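Local coordinates for protein methylxanthine N1-demethylase NdmA (Pseudomonas putida, PDB 6ICN) that catalyses the N1-demethylation of caffeine to theobromine and formaldehyde as a Rieske-type oxygenase carrying a [2Fe-2S] cluster, at residues D26-E29 with Y30-H33; Y335-W338 with L339-K343; K317-P320 with A321-S325. One frame throughout, in Å; residues are numbered along the deposited sequence.

Contact 1: residues D26-E29 with Y30-H33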
loop_
_atom_site.group_PDB
_atom_site.type_symbol
_atom_site.label_atom_id
_atom_site.label_comp_id
_atom_site.label_asym_id
_atom_site.label_seq_id
_atom_site.Cartn_x
_atom_site.Cartn_y
_atom_site.Cartn_z
ATOM N N ASP A 26 17.326 -22.505 27.919
ATOM C CA ASP A 26 18.594 -23.045 28.397
ATOM C C ASP A 26 19.378 -23.751 27.295
ATOM O O ASP A 26 20.617 -23.758 27.327
ATOM C CB ASP A 26 18.319 -24.005 29.559
ATOM C CG ASP A 26 19.451 -24.986 29.791
ATOM O OD1 ASP A 26 19.314 -26.161 29.376
ATOM O OD2 ASP A 26 20.474 -24.580 30.386
ATOM N N GLU A 27 18.677 -24.339 26.319
ATOM C CA GLU A 27 19.311 -25.039 25.207
ATOM C C GLU A 27 20.397 -24.214 24.535
ATOM O O GLU A 27 21.355 -24.784 24.001
ATOM C CB GLU A 27 18.250 -25.404 24.165
ATOM C CG GLU A 27 17.235 -26.445 24.617
ATOM C CD GLU A 27 17.840 -27.845 24.714
ATOM O OE1 GLU A 27 18.237 -28.394 23.655
ATOM O OE2 GLU A 27 17.921 -28.385 25.843
ATOM N N ARG A 28 20.274 -22.886 24.557
ATOM C CA ARG A 28 21.036 -22.012 23.676
ATOM C C ARG A 28 22.191 -21.327 24.372
ATOM O O ARG A 28 22.964 -20.630 23.712
ATOM C CB ARG A 28 20.110 -20.944 23.074
ATOM C CG ARG A 28 18.899 -21.532 22.354
ATOM C CD ARG A 28 18.553 -20.702 21.085
ATOM N NE ARG A 28 19.060 -21.337 19.884
ATOM C CZ ARG A 28 19.224 -20.713 18.715
ATOM N NH1 ARG A 28 19.693 -21.370 17.635
ATOM N NH2 ARG A 28 18.942 -19.420 18.608
ATOM N N GLU A 29 22.306 -21.491 25.687
ATOM C CA GLU A 29 23.314 -20.752 26.431
ATOM C C GLU A 29 24.708 -21.010 25.876
ATOM O O GLU A 29 25.526 -20.088 25.773
ATOM C CB GLU A 29 23.222 -21.128 27.913
ATOM C CG GLU A 29 24.324 -20.579 28.779
ATOM C CD GLU A 29 24.123 -19.122 29.154
ATOM O OE1 GLU A 29 23.030 -18.565 28.881
ATOM O OE2 GLU A 29 25.068 -18.537 29.739
ATOM N N TYR A 30 24.988 -22.254 25.473
ATOM C CA TYR A 30 26.333 -22.595 25.033
ATOM C C TYR A 30 26.742 -21.796 23.798
ATOM O O TYR A 30 27.930 -21.521 23.610
ATOM C CB TYR A 30 26.449 -24.111 24.787
ATOM C CG TYR A 30 25.974 -24.609 23.432
ATOM C CD1 TYR A 30 24.613 -24.749 23.149
ATOM C CD2 TYR A 30 26.880 -24.961 22.453
ATOM C CE1 TYR A 30 24.188 -25.207 21.913
ATOM C CE2 TYR A 30 26.472 -25.435 21.213
ATOM C CZ TYR A 30 25.118 -25.540 20.949
ATOM O OH TYR A 30 24.703 -26.000 19.722
ATOM N N LEU A 31 25.776 -21.381 22.965
ATOM C CA LEU A 31 26.119 -20.606 21.774
ATOM C C LEU A 31 26.702 -19.233 22.101
ATOM O O LEU A 31 27.389 -18.657 21.253
ATOM C CB LEU A 31 24.880 -20.449 20.878
ATOM C CG LEU A 31 24.372 -21.773 20.299
ATOM C CD1 LEU A 31 23.051 -21.549 19.532
ATOM C CD2 LEU A 31 25.410 -22.365 19.377
ATOM N N ARG A 32 26.454 -18.703 23.304
ATOM C CA ARG A 32 26.994 -17.395 23.681
ATOM C C ARG A 32 28.515 -17.402 23.740
ATOM O O ARG A 32 29.133 -16.338 23.680
ATOM C CB ARG A 32 26.425 -16.946 25.038
ATOM C CG ARG A 32 24.902 -16.782 25.058
ATOM C CD ARG A 32 24.358 -16.488 26.458
ATOM N NE ARG A 32 24.963 -15.299 27.057
ATOM C CZ ARG A 32 24.449 -14.078 26.962
ATOM N NH1 ARG A 32 23.311 -13.895 26.299
ATOM N NH2 ARG A 32 25.066 -13.047 27.530
ATOM N N HIS A 33 29.135 -18.581 23.827
ATOM C CA HIS A 33 30.587 -18.661 23.938
ATOM C C HIS A 33 31.313 -18.559 22.612
ATOM O O HIS A 33 32.544 -18.467 22.609
ATOM C CB HIS A 33 30.966 -19.974 24.652
ATOM C CG HIS A 33 30.583 -19.968 26.094
ATOM N ND1 HIS A 33 31.462 -19.602 27.089
ATOM C CD2 HIS A 33 29.396 -20.200 26.705
ATOM C CE1 HIS A 33 30.845 -19.637 28.252
ATOM N NE2 HIS A 33 29.593 -20.003 28.049
HETATM O O HOH W 1 23.493 -24.527 26.368
HETATM O O HOH W 2 27.817 -20.141 30.165
HETATM O O HOH W 3 26.582 -16.644 28.997
#
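Leu31 CD1 lies over one face of the Arg28 guanidinium, offset toward its rim and 3.9 Å from NH1, while that nitrogen makes its salt bridge to Glu180. The other methyl, CD2, rests on a face of the Tyr30 ring, again toward the rim. At the edge of this ring, in its plane, sits Glu27 O, 3.4 Å from Tyr30 CD1. At the edge of the His33 ring, in its plane, lie Tyr30 O and a water. That water joins NE2 to Glu29 OE2.

Glu29 CG leaves on the side remote from the backbone N (chi1 172°), and the chain then bends at chi2, which brings the carboxylate across to the Arg32 chain: OE1 is 3.5 Å from Arg32 CD. The carboxylate and guanidinium planes are nearly parallel, 12° apart, but OE2 stands 4.2 Å from Arg32 NE and well out of the guanidinium plane. A second water bridges those two atoms, and Arg32 NH1 pairs with Glu62.

In the backbone, Leu31 N bonds to Arg28 O (3.0 Å) and Arg32 N to Glu29 O (3.0 Å). Such successive i+3 to i bonds are the pattern of 3-10 turns, here wound just ahead of strand 35-40.

Contact 2: residues Y335-W338 with L339-K343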
loop_
_atom_site.group_PDB
_atom_site.type_symbol
_atom_site.label_atom_id
_atom_site.label_comp_id
_atom_site.label_asym_id
_atom_site.label_seq_id
_atom_site.Cartn_x
_atom_site.Cartn_y
_atom_site.Cartn_z
ATOM N N TYR A 335 26.954 -33.451 12.362
ATOM C CA TYR A 335 26.787 -32.089 12.866
ATOM C C TYR A 335 25.943 -32.068 14.134
ATOM O O TYR A 335 26.334 -31.477 15.143
ATOM C CB TYR A 335 26.144 -31.228 11.775
ATOM C CG TYR A 335 25.897 -29.775 12.137
ATOM C CD1 TYR A 335 26.957 -28.898 12.324
ATOM C CD2 TYR A 335 24.600 -29.271 12.223
ATOM C CE1 TYR A 335 26.736 -27.555 12.618
ATOM C CE2 TYR A 335 24.365 -27.934 12.510
ATOM C CZ TYR A 335 25.429 -27.086 12.705
ATOM O OH TYR A 335 25.195 -25.761 12.998
ATOM N N ARG A 336 24.758 -32.699 14.095
ATOM C CA ARG A 336 23.884 -32.713 15.256
ATOM C C ARG A 336 24.557 -33.381 16.450
ATOM O O ARG A 336 24.395 -32.933 17.589
ATOM C CB ARG A 336 22.577 -33.418 14.899
ATOM C CG ARG A 336 21.742 -32.637 13.876
ATOM C CD ARG A 336 20.496 -33.415 13.436
ATOM N NE ARG A 336 19.707 -32.595 12.515
ATOM C CZ ARG A 336 18.435 -32.811 12.183
ATOM N NH1 ARG A 336 17.754 -33.842 12.687
ATOM N NH2 ARG A 336 17.844 -31.987 11.327
ATOM N N LYS A 337 25.324 -34.444 16.190
ATOM C CA LYS A 337 26.037 -35.150 17.251
ATOM C C LYS A 337 27.059 -34.244 17.931
ATOM O O LYS A 337 27.129 -34.187 19.168
ATOM C CB LYS A 337 26.726 -36.384 16.667
ATOM C CG LYS A 337 27.535 -37.187 17.695
ATOM C CD LYS A 337 28.096 -38.433 17.043
ATOM C CE LYS A 337 29.046 -39.153 17.989
ATOM N NZ LYS A 337 29.542 -40.407 17.362
ATOM N N TRP A 338 27.854 -33.518 17.133
ATOM C CA TRP A 338 28.849 -32.625 17.726
ATOM C C TRP A 338 28.183 -31.490 18.497
ATOM O O TRP A 338 28.608 -31.155 19.608
ATOM C CB TRP A 338 29.786 -32.077 16.651
ATOM C CG TRP A 338 31.092 -31.526 17.203
ATOM C CD1 TRP A 338 31.461 -31.404 18.511
ATOM C CD2 TRP A 338 32.186 -31.036 16.430
ATOM N NE1 TRP A 338 32.739 -30.875 18.603
ATOM C CE2 TRP A 338 33.206 -30.647 17.336
ATOM C CE3 TRP A 338 32.417 -30.912 15.058
ATOM C CZ2 TRP A 338 34.416 -30.110 16.902
ATOM C CZ3 TRP A 338 33.615 -30.394 14.622
ATOM C CH2 TRP A 338 34.610 -29.992 15.549
ATOM N N LEU A 339 27.128 -30.880 17.936
ATOM C CA LEU A 339 26.437 -29.827 18.678
ATOM C C LEU A 339 25.925 -30.337 20.025
ATOM O O LEU A 339 26.017 -29.635 21.040
ATOM C CB LEU A 339 25.271 -29.263 17.863
ATOM C CG LEU A 339 25.607 -28.412 16.649
ATOM C CD1 LEU A 339 24.300 -27.850 16.058
ATOM C CD2 LEU A 339 26.552 -27.285 16.998
ATOM N N ARG A 340 25.363 -31.551 20.048
ATOM C CA ARG A 340 24.902 -32.155 21.300
ATOM C C ARG A 340 26.050 -32.285 22.299
ATOM O O ARG A 340 25.884 -31.972 23.489
ATOM C CB ARG A 340 24.259 -33.536 21.035
ATOM C CG ARG A 340 23.538 -34.157 22.266
ATOM C CD ARG A 340 22.955 -35.569 22.019
ATOM N NE ARG A 340 22.663 -35.812 20.599
ATOM C CZ ARG A 340 23.149 -36.816 19.857
ATOM N NH1 ARG A 340 24.019 -37.693 20.366
ATOM N NH2 ARG A 340 22.752 -36.904 18.578
ATOM N N GLU A 341 27.218 -32.723 21.823
ATOM C CA GLU A 341 28.379 -32.873 22.701
ATOM C C GLU A 341 28.827 -31.525 23.246
ATOM O O GLU A 341 29.245 -31.424 24.407
ATOM C CB GLU A 341 29.530 -33.532 21.951
ATOM C CG GLU A 341 29.304 -34.995 21.586
ATOM C CD GLU A 341 30.424 -35.540 20.732
ATOM O OE1 GLU A 341 31.507 -34.908 20.695
ATOM O OE2 GLU A 341 30.243 -36.595 20.093
ATOM N N LEU A 342 28.765 -30.483 22.419
ATOM C CA LEU A 342 29.173 -29.162 22.887
ATOM C C LEU A 342 28.216 -28.644 23.948
ATOM O O LEU A 342 28.638 -28.052 24.954
ATOM C CB LEU A 342 29.268 -28.194 21.695
ATOM C CG LEU A 342 30.434 -28.458 20.727
ATOM C CD1 LEU A 342 30.262 -27.776 19.370
ATOM C CD2 LEU A 342 31.771 -28.036 21.377
ATOM N N LYS A 343 26.914 -28.854 23.740
ATOM C CA LYS A 343 25.926 -28.436 24.722
ATOM C C LYS A 343 26.123 -29.166 26.050
ATOM O O LYS A 343 26.071 -28.549 27.124
ATOM C CB LYS A 343 24.528 -28.686 24.163
ATOM C CG LYS A 343 23.424 -28.322 25.108
ATOM C CD LYS A 343 22.074 -28.654 24.490
ATOM C CE LYS A 343 20.961 -28.419 25.492
ATOM N NZ LYS A 343 20.309 -29.696 25.908
#
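Trp338, Leu339 and Lys337 bury the most surface in this contact, each meeting the side chain four residues away. Trp338 reaches forward to Leu342. The leucine's CD1 sits over the face of the indole, 4.2 Å from the centroid of the five-membered ring and 24° off its normal, a CH-pi contact, and CG comes to 3.8 Å from Trp338 CD1. The indole NE1 bonds to Ala356 O, and Arg215 makes a cation-pi contact with the ring system.

Leu339 looks back to Tyr335. Its CG stands beside the backbone N (chi1 -71°), and Leu339 CD1 lies over the Tyr335 ring, 3.9 Å from its centroid and 3.5 Å from Tyr335 CE2. This second CH-pi contact accompanies the helical backbone bond from Leu339 N to Tyr335 O. Trp183 stacks on the Tyr335 ring, and Tyr335 OH bonds to Pro248 O.

Lys337, fully extended, belongs to the outer side. Its CE passes 3.5 Å from Glu341 OE2, yet NZ and OE2 remain 4.7 Å apart, too far for a salt bridge, so beyond the packing of the chain the charges probably attract only weakly; Glu341 OE1 has its salt bridge with Arg215. The Arg340 guanidinium turns a face to the backbone of Lys337, NH2 being 4.0 Å from its CA.

The i, i+3, i+4, i+7 spacing of the buried Tyr335, Trp338, Leu339 and Leu342, with Lys337 and Arg340 at the surface, is that of an amphipathic alpha-helix, here helix 330-348 packed against helices 179-186 and 350-358.

Contact 3: residues K317-P320 with A321-S325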
loop_
_atom_site.group_PDB
_atom_site.type_symbol
_atom_site.label_atom_id
_atom_site.label_comp_id
_atom_site.label_asym_id
_atom_site.label_seq_id
_atom_site.Cartn_x
_atom_site.Cartn_y
_atom_site.Cartn_z
ATOM N N LYS A 317 10.843 -25.153 14.403
ATOM C CA LYS A 317 12.037 -24.476 13.915
ATOM C C LYS A 317 13.304 -25.226 14.303
ATOM O O LYS A 317 14.249 -25.311 13.506
ATOM C CB LYS A 317 12.065 -23.050 14.458
ATOM C CG LYS A 317 11.005 -22.133 13.862
ATOM C CD LYS A 317 11.148 -22.037 12.356
ATOM C CE LYS A 317 10.318 -20.879 11.779
ATOM N NZ LYS A 317 10.240 -21.004 10.291
ATOM N N ASP A 318 13.339 -25.772 15.519
ATOM C CA ASP A 318 14.431 -26.625 15.983
ATOM C C ASP A 318 14.101 -28.078 15.686
ATOM O O ASP A 318 12.996 -28.535 15.994
ATOM C CB ASP A 318 14.644 -26.454 17.489
ATOM C CG ASP A 318 15.004 -25.025 17.882
ATOM O OD1 ASP A 318 15.884 -24.423 17.236
ATOM O OD2 ASP A 318 14.411 -24.505 18.848
ATOM N N ALA A 319 15.071 -28.806 15.132
ATOM C CA ALA A 319 14.845 -30.190 14.718
ATOM C C ALA A 319 14.534 -31.074 15.926
ATOM O O ALA A 319 15.355 -31.155 16.854
ATOM C CB ALA A 319 16.064 -30.726 13.963
ATOM N N PRO A 320 13.373 -31.717 15.971
ATOM C CA PRO A 320 13.054 -32.621 17.081
ATOM C C PRO A 320 13.649 -34.009 16.868
ATOM O O PRO A 320 14.150 -34.365 15.796
ATOM C CB PRO A 320 11.521 -32.691 17.077
ATOM C CG PRO A 320 11.056 -31.761 15.976
ATOM C CD PRO A 320 12.225 -31.525 15.072
ATOM N N ALA A 321 13.546 -34.811 17.930
ATOM C CA ALA A 321 14.076 -36.169 17.916
ATOM C C ALA A 321 13.342 -37.085 16.946
ATOM O O ALA A 321 13.866 -38.154 16.606
ATOM C CB ALA A 321 14.021 -36.753 19.328
ATOM N N ASP A 322 12.151 -36.702 16.477
ATOM C CA ASP A 322 11.402 -37.615 15.629
ATOM C C ASP A 322 11.800 -37.555 14.160
ATOM O O ASP A 322 11.262 -38.342 13.371
ATOM C CB ASP A 322 9.883 -37.391 15.786
ATOM C CG ASP A 322 9.426 -35.988 15.376
ATOM O OD1 ASP A 322 10.277 -35.150 15.008
ATOM O OD2 ASP A 322 8.200 -35.722 15.455
ATOM N N GLU A 323 12.736 -36.691 13.760
ATOM C CA GLU A 323 13.132 -36.689 12.355
ATOM C C GLU A 323 13.835 -37.992 11.995
ATOM O O GLU A 323 14.565 -38.582 12.803
ATOM C CB GLU A 323 14.014 -35.481 12.039
ATOM C CG GLU A 323 13.215 -34.167 12.113
ATOM C CD GLU A 323 13.968 -32.931 11.620
ATOM O OE1 GLU A 323 13.296 -31.905 11.352
ATOM O OE2 GLU A 323 15.213 -32.977 11.507
ATOM N N VAL A 324 13.616 -38.424 10.765
ATOM C CA VAL A 324 14.052 -39.733 10.282
ATOM C C VAL A 324 15.224 -39.532 9.329
ATOM O O VAL A 324 15.046 -39.061 8.199
ATOM C CB VAL A 324 12.900 -40.481 9.599
ATOM C CG1 VAL A 324 13.349 -41.870 9.110
ATOM C CG2 VAL A 324 11.711 -40.566 10.542
ATOM N N SER A 325 16.422 -39.945 9.751
ATOM C CA SER A 325 17.592 -39.826 8.895
ATOM C C SER A 325 17.802 -41.079 8.044
ATOM O O SER A 325 17.368 -42.185 8.388
ATOM C CB SER A 325 18.859 -39.571 9.720
ATOM O OG SER A 325 18.769 -38.367 10.467
#
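Ala321, joined directly to Pro320, points its CB away from 317-320. Asp322 comes next. Its CG stands between the backbone N and the carbonyl carbon (chi1 62°), bringing the carboxylate back over the proline: OD1 is 3.4 Å from Pro320 CB and also touches CG. The other oxygen, OD2, makes a salt bridge to Arg79 of the second subunit.

Ala321 and Asp322 are the two central residues of a type I beta turn from Pro320 to Glu323, on the loop between helices 293-313 and 330-348. Its closing bond, Glu323 N to Pro320 O, is straight (174°) but weak at 3.4 Å. Extended beyond CG, the Glu323 chain runs back beside Ala319 and Pro320, with OE2 3.4 Å from Ala319 CB and OE1 3.9 Å from Pro320 CD. OE2 makes a salt bridge to Arg336, OE1 one to Arg181 and a hydrogen bond with Ser84 OG of the second subunit. With an alanine here, Arg181 and Arg336 would probably each lose a carboxylate mate, and Ser84 of the second subunit a bonding partner. Val324 makes backbone bonds to the second subunit, and Ser325 OG bonds to Arg83 there, a residue of that subunit's [2Fe-2S] cluster pocket.

Each contact is local, so none closes a long loop; they follow in series along the chain, 1, then 3, then 2, without nesting or crossing. Contact 1 is a turn near the N terminus, ahead of strand 35-40. Residues 317-325 come much later, after helix 293-313, and contact 2 lies in the helix that follows. That helix is the shared piece. Toward its C-terminal half, Glu27 OE2 and Lys343 NZ form a 2.7 Å salt bridge and Tyr30 packs on Leu339 and Leu342, tying the N-terminal turn to it. Nearer its start, Arg336 NH2 meets Glu323 OE2 at 2.8 Å, joining the helix to the turn that faces the second subunit. Contacts 1 and 3 do not touch.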